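Local coordinates for protein PvdO (Pseudomonas aeruginosa, PDB 5HHA) that takes part in maturation of a chromophore in the periplasm, binds calcium and belongs to the formylglycine-generating-enzyme (FGE-sulfatase) family, whose oxidase activity it may share, at residues A161-A166 / N206-Y211; G167-P172 / F260-N265. All coordinates share one frame; numbering follows the deposited sequence. Where two conformers were deposited one is given.

Contact 1. Residues A161-A166 / N206-Y211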
loop_
_atom_site.group_PDB
_atom_site.type_symbol
_atom_site.label_atom_id
_atom_site.label_comp_id
_atom_site.label_asym_id
_atom_site.label_seq_id
_atom_site.Cartn_x
_atom_site.Cartn_y
_atom_site.Cartn_z
ATOM N N ALA A 161 5.484 -5.022 4.159
ATOM C CA ALA A 161 4.489 -6.073 4.218
ATOM C C ALA A 161 5.056 -7.311 4.896
ATOM O O ALA A 161 4.376 -7.940 5.701
ATOM C CB ALA A 161 3.990 -6.428 2.819
ATOM N N ARG A 162 6.281 -7.687 4.542
ATOM C CA ARG A 162 6.845 -8.932 5.042
ATOM C C ARG A 162 7.252 -8.862 6.504
ATOM O O ARG A 162 7.108 -9.844 7.248
ATOM C CB ARG A 162 8.066 -9.333 4.242
ATOM C CG ARG A 162 7.754 -9.777 2.828
ATOM C CD ARG A 162 9.027 -10.254 2.103
ATOM N NE ARG A 162 8.710 -10.812 0.789
ATOM C CZ ARG A 162 8.136 -11.996 0.615
ATOM N NH1 ARG A 162 7.897 -12.784 1.635
ATOM N NH2 ARG A 162 7.789 -12.386 -0.594
ATOM N N ALA A 163 7.810 -7.724 6.923
ATOM C CA ALA A 163 8.273 -7.566 8.310
ATOM C C ALA A 163 9.162 -8.737 8.747
ATOM O O ALA A 163 9.033 -9.252 9.869
ATOM C CB ALA A 163 7.097 -7.388 9.254
ATOM N N GLY A 164 10.060 -9.158 7.862
ATOM C CA GLY A 164 11.013 -10.212 8.173
ATOM C C GLY A 164 10.598 -11.595 7.706
ATOM O O GLY A 164 11.422 -12.527 7.734
ATOM N N SER A 165 9.396 -11.761 7.196
ATOM C CA SER A 165 8.894 -13.084 6.836
ATOM C C SER A 165 9.239 -13.436 5.399
ATOM O O SER A 165 9.287 -12.571 4.533
ATOM C CB SER A 165 7.394 -13.164 7.074
ATOM O OG SER A 165 6.709 -12.280 6.208
ATOM N N ALA A 166 9.511 -14.710 5.147
ATOM C CA ALA A 166 9.932 -15.192 3.834
ATOM C C ALA A 166 8.822 -15.817 3.012
ATOM O O ALA A 166 8.949 -15.965 1.802
ATOM C CB ALA A 166 11.044 -16.230 4.025
ATOM N N ASN A 206 1.552 -6.539 11.614
ATOM C CA ASN A 206 2.693 -7.426 11.497
ATOM C C ASN A 206 3.802 -6.996 12.460
ATOM O O ASN A 206 3.613 -6.085 13.279
ATOM C CB ASN A 206 3.162 -7.536 10.041
ATOM C CG ASN A 206 3.771 -6.254 9.504
ATOM O OD1 ASN A 206 4.165 -5.347 10.237
ATOM N ND2 ASN A 206 3.884 -6.195 8.177
ATOM N N ALA A 207 4.952 -7.656 12.381
ATOM C CA ALA A 207 6.030 -7.467 13.366
ATOM C C ALA A 207 6.688 -6.108 13.272
ATOM O O ALA A 207 7.432 -5.713 14.174
ATOM C CB ALA A 207 7.095 -8.578 13.229
ATOM N N PHE A 208 6.460 -5.396 12.178
ATOM C CA PHE A 208 6.979 -4.037 12.012
ATOM C C PHE A 208 5.973 -3.013 12.539
ATOM O O PHE A 208 6.242 -1.818 12.487
ATOM C CB PHE A 208 7.277 -3.721 10.549
ATOM C CG PHE A 208 8.609 -4.230 10.027
ATOM C CD1 PHE A 208 9.545 -4.907 10.812
ATOM C CD2 PHE A 208 8.923 -3.969 8.711
ATOM C CE1 PHE A 208 10.760 -5.314 10.239
ATOM C CE2 PHE A 208 10.108 -4.380 8.151
ATOM C CZ PHE A 208 11.029 -5.046 8.909
ATOM N N GLY A 209 4.831 -3.450 13.035
ATOM C CA GLY A 209 3.827 -2.502 13.470
ATOM C C GLY A 209 2.977 -1.941 12.339
ATOM O O GLY A 209 2.316 -0.911 12.494
ATOM N N VAL A 210 2.946 -2.632 11.202
ATOM C CA VAL A 210 2.219 -2.142 10.027
ATOM C C VAL A 210 0.920 -2.928 9.873
ATOM O O VAL A 210 0.891 -4.143 10.082
ATOM C CB VAL A 210 3.075 -2.316 8.777
ATOM C CG1 VAL A 210 2.369 -1.711 7.575
ATOM C CG2 VAL A 210 4.413 -1.642 8.950
ATOM N N TYR A 211 -0.162 -2.250 9.474
ATOM C CA TYR A 211 -1.493 -2.846 9.329
ATOM C C TYR A 211 -1.944 -2.850 7.868
ATOM O O TYR A 211 -1.561 -1.976 7.079
ATOM C CB TYR A 211 -2.530 -2.027 10.096
ATOM C CG TYR A 211 -2.352 -2.027 11.596
ATOM C CD1 TYR A 211 -1.463 -1.154 12.222
ATOM C CD2 TYR A 211 -3.120 -2.867 12.384
ATOM C CE1 TYR A 211 -1.320 -1.146 13.586
ATOM C CE2 TYR A 211 -2.998 -2.844 13.772
ATOM C CZ TYR A 211 -2.099 -1.982 14.336
ATOM O OH TYR A 211 -1.955 -1.968 15.730
#

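Contact 2. Residues G167-P172 / F260-N265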
loop_
_atom_site.group_PDB
_atom_site.type_symbol
_atom_site.label_atom_id
_atom_site.label_comp_id
_atom_site.label_asym_id
_atom_site.label_seq_id
_atom_site.Cartn_x
_atom_site.Cartn_y
_atom_site.Cartn_z
ATOM N N GLY A 167 7.791 -16.276 3.689
ATOM C CA GLY A 167 6.656 -16.919 3.041
ATOM C C GLY A 167 5.655 -15.919 2.526
ATOM O O GLY A 167 5.899 -14.705 2.534
ATOM N N PRO A 168 4.511 -16.414 2.064
ATOM C CA PRO A 168 3.506 -15.521 1.496
ATOM C C PRO A 168 2.889 -14.549 2.509
ATOM O O PRO A 168 2.470 -13.441 2.129
ATOM C CB PRO A 168 2.447 -16.483 0.944
ATOM C CG PRO A 168 2.615 -17.721 1.697
ATOM C CD PRO A 168 4.094 -17.826 1.992
ATOM N N PHE A 169 2.811 -14.947 3.778
ATOM C CA PHE A 169 2.178 -14.111 4.792
ATOM C C PHE A 169 2.974 -14.080 6.085
ATOM O O PHE A 169 3.552 -15.087 6.496
ATOM C CB PHE A 169 0.787 -14.623 5.135
ATOM C CG PHE A 169 -0.116 -14.750 3.936
ATOM C CD1 PHE A 169 -0.656 -13.619 3.341
ATOM C CD2 PHE A 169 -0.405 -15.987 3.371
ATOM C CE1 PHE A 169 -1.480 -13.711 2.214
ATOM C CE2 PHE A 169 -1.222 -16.070 2.235
ATOM C CZ PHE A 169 -1.745 -14.945 1.675
ATOM N N PRO A 170 2.971 -12.936 6.776
ATOM C CA PRO A 170 3.664 -12.854 8.070
ATOM C C PRO A 170 2.834 -13.387 9.240
ATOM O O PRO A 170 3.329 -13.359 10.382
ATOM C CB PRO A 170 3.936 -11.352 8.212
ATOM C CG PRO A 170 2.804 -10.699 7.477
ATOM C CD PRO A 170 2.516 -11.616 6.295
ATOM N N PHE A 171 1.653 -13.918 8.980
ATOM C CA PHE A 171 0.730 -14.416 9.981
ATOM C C PHE A 171 0.322 -15.806 9.548
ATOM O O PHE A 171 0.451 -16.158 8.370
ATOM C CB PHE A 171 -0.498 -13.505 10.086
ATOM C CG PHE A 171 -1.072 -13.102 8.762
ATOM C CD1 PHE A 171 -1.838 -13.987 8.037
ATOM C CD2 PHE A 171 -0.826 -11.840 8.234
ATOM C CE1 PHE A 171 -2.361 -13.617 6.819
ATOM C CE2 PHE A 171 -1.346 -11.463 7.006
ATOM C CZ PHE A 171 -2.099 -12.356 6.307
ATOM N N PRO A 172 -0.186 -16.605 10.487
ATOM C CA PRO A 172 -0.667 -17.940 10.142
ATOM C C PRO A 172 -2.020 -17.895 9.433
ATOM O O PRO A 172 -2.776 -16.942 9.566
ATOM C CB PRO A 172 -0.815 -18.619 11.513
ATOM C CG PRO A 172 -1.049 -17.514 12.436
ATOM C CD PRO A 172 -0.272 -16.351 11.939
ATOM N N PHE A 260 -4.088 -13.451 -4.004
ATOM C CA PHE A 260 -3.360 -12.257 -4.438
ATOM C C PHE A 260 -2.927 -11.364 -3.281
ATOM O O PHE A 260 -2.341 -10.308 -3.522
ATOM C CB PHE A 260 -4.190 -11.474 -5.451
ATOM C CG PHE A 260 -4.590 -12.279 -6.645
ATOM C CD1 PHE A 260 -3.651 -12.972 -7.375
ATOM C CD2 PHE A 260 -5.905 -12.350 -7.055
ATOM C CE1 PHE A 260 -4.018 -13.734 -8.472
ATOM C CE2 PHE A 260 -6.269 -13.099 -8.152
ATOM C CZ PHE A 260 -5.320 -13.787 -8.870
ATOM N N SER A 261 -3.134 -11.809 -2.041
ATOM C CA SER A 261 -2.734 -11.057 -0.866
ATOM C C SER A 261 -1.318 -11.356 -0.410
ATOM O O SER A 261 -0.806 -10.696 0.507
ATOM C CB SER A 261 -3.679 -11.359 0.295
ATOM O OG SER A 261 -4.940 -10.734 0.105
ATOM N N ARG A 262 -0.667 -12.313 -1.063
ATOM C CA ARG A 262 0.679 -12.726 -0.684
ATOM C C ARG A 262 1.623 -11.529 -0.758
ATOM O O ARG A 262 1.477 -10.671 -1.641
ATOM C CB ARG A 262 1.153 -13.796 -1.666
ATOM C CG ARG A 262 0.271 -15.033 -1.738
ATOM C CD ARG A 262 0.623 -15.981 -2.895
ATOM N NE ARG A 262 0.519 -15.270 -4.156
ATOM C CZ ARG A 262 1.524 -14.785 -4.868
ATOM N NH1 ARG A 262 2.789 -15.115 -4.607
ATOM N NH2 ARG A 262 1.267 -14.049 -5.918
ATOM N N SER A 263 2.633 -11.505 0.108
ATOM C CA SER A 263 3.525 -10.358 0.195
ATOM C C SER A 263 4.223 -10.016 -1.112
ATOM O O SER A 263 4.590 -8.852 -1.331
ATOM C CB SER A 263 4.564 -10.594 1.269
ATOM O OG SER A 263 3.996 -10.594 2.560
ATOM N N GLY A 264 4.488 -11.009 -1.959
ATOM C CA GLY A 264 5.183 -10.789 -3.208
ATOM C C GLY A 264 4.327 -10.534 -4.429
ATOM O O GLY A 264 4.860 -10.317 -5.507
ATOM N N ASN A 265 3.009 -10.539 -4.280
ATOM C CA ASN A 265 2.123 -10.294 -5.416
ATOM C C ASN A 265 2.371 -8.921 -6.016
ATOM O O ASN A 265 2.504 -7.946 -5.262
ATOM C CB ASN A 265 0.660 -10.421 -4.980
ATOM C CG ASN A 265 -0.307 -10.599 -6.178
ATOM O OD1 ASN A 265 -0.886 -9.658 -6.680
ATOM N ND2 ASN A 265 -0.477 -11.808 -6.586
HETATM O O HOH W 1 5.114 -12.500 4.073
#

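Contact 1. Residues A161-A166 / N206-Y211
The C-terminal end of helix 154-162, where Ala163 leaves the helix with positive phi, meets a type I beta turn, Asn206 to Gly209, in the FGE-sulfatase fold. Ala163 makes most of the contact from the helix side. Its CA lies over the centre of the Phe208 ring, 3.5 Å from the centroid and 5° off the ring normal, which meets the definition of a CH-pi contact. Its CB reaches the ring beside the root, 3.6 Å from Phe208 CG, and on the turn side also touches Asn206 CG at 3.5 Å and the methyl of Ala207. Phe208 turns its CG beside the backbone N and anti to the carbonyl carbon (chi1 -82°), a setting that brings the ring over Ala163. Tyr159 of the same helix meets this ring edge-to-face, and Leu45 and Pro46 of strand 42-52 also pack on it.

The Asn206 amide works in two directions. OD1 accepts from Phe208 N at 3.0 Å, an Asx turn, and from Val210 N at 3.1 Å; the two donors arrive from opposite faces of the carboxamide plane, each well out of it. ND2 gives a weak bond to Ala161 O at 3.1 Å, bent to 132° at the hydrogen, while its stronger partner is Gly160 O. Ala161 O also accepts from His214 NE2. With both ends of the amide engaged, its rotation is probably fixed: one side chain organises its own turn and binds carbonyls of the helix end, while the apolar share centres on Ala163, over a Phe208 ring face and against the Ala207 methyl.

Contact 2. Residues G167-P172 / F260-N265
The edge of the Phe169 ring, not a face, is what meets Ser261: Ser261 CB lies in the ring plane, 3.7 Å from CE1, while Ser261 O and Arg262 N approach obliquely. Within 167-172, Phe169 CB sits over one face of the Phe171 ring, 3.7 Å above the plane and offset toward its rim; Phe171 also stacks on His184 and meets His214 edge-to-face. The contact joins two loops of the FGE-sulfatase fold, one following helix 154-162, the other leading into strand 266-269 and containing a type I beta turn, Arg262 to Asn265.

Arg262 lays its aliphatic root on the first loop, CG 3.7 Å from Pro168 CB. Beyond the bend at chi3 (-58°) the guanidinium forms salt bridges with Glu58 and Glu65, and NE bonds to Ile259 O. Ser261 OG bonds to His214 O and Asn252, and its side chain also touches Thr187, a calcium ligand.

Pro168 O accepts from Ser263 N at 2.8 Å, in the carbonyl plane and on a lone pair, with Arg262 CA as a CA-H...O neighbour. Beside this bond a water donates to Gly167 O and lies 2.7 Å from Ser263 OG.

Contact 1 is a surface contact, with one buried residue among the six that touch; contact 2 is buried, with four of six. The first segments are consecutive, the second, 206-211 and 260-265, far apart in sequence; the contact centres lie about 10 Å apart. They join at Arg162 NH1, probably hydrogen-bonded to Gly167 O at 2.9 Å, and where Pro170 packs on Ala161 O, Arg162 O and Ser165 OG. His214 serves both, donating to a helix-end carbonyl in contact 1 and accepting from Ser261 in contact 2. Contact 1 crosses its interface by CH-pi packing and a weak amide bond, whereas contact 2 adds proline and phenylalanine packing to a backbone bond and a bridging water.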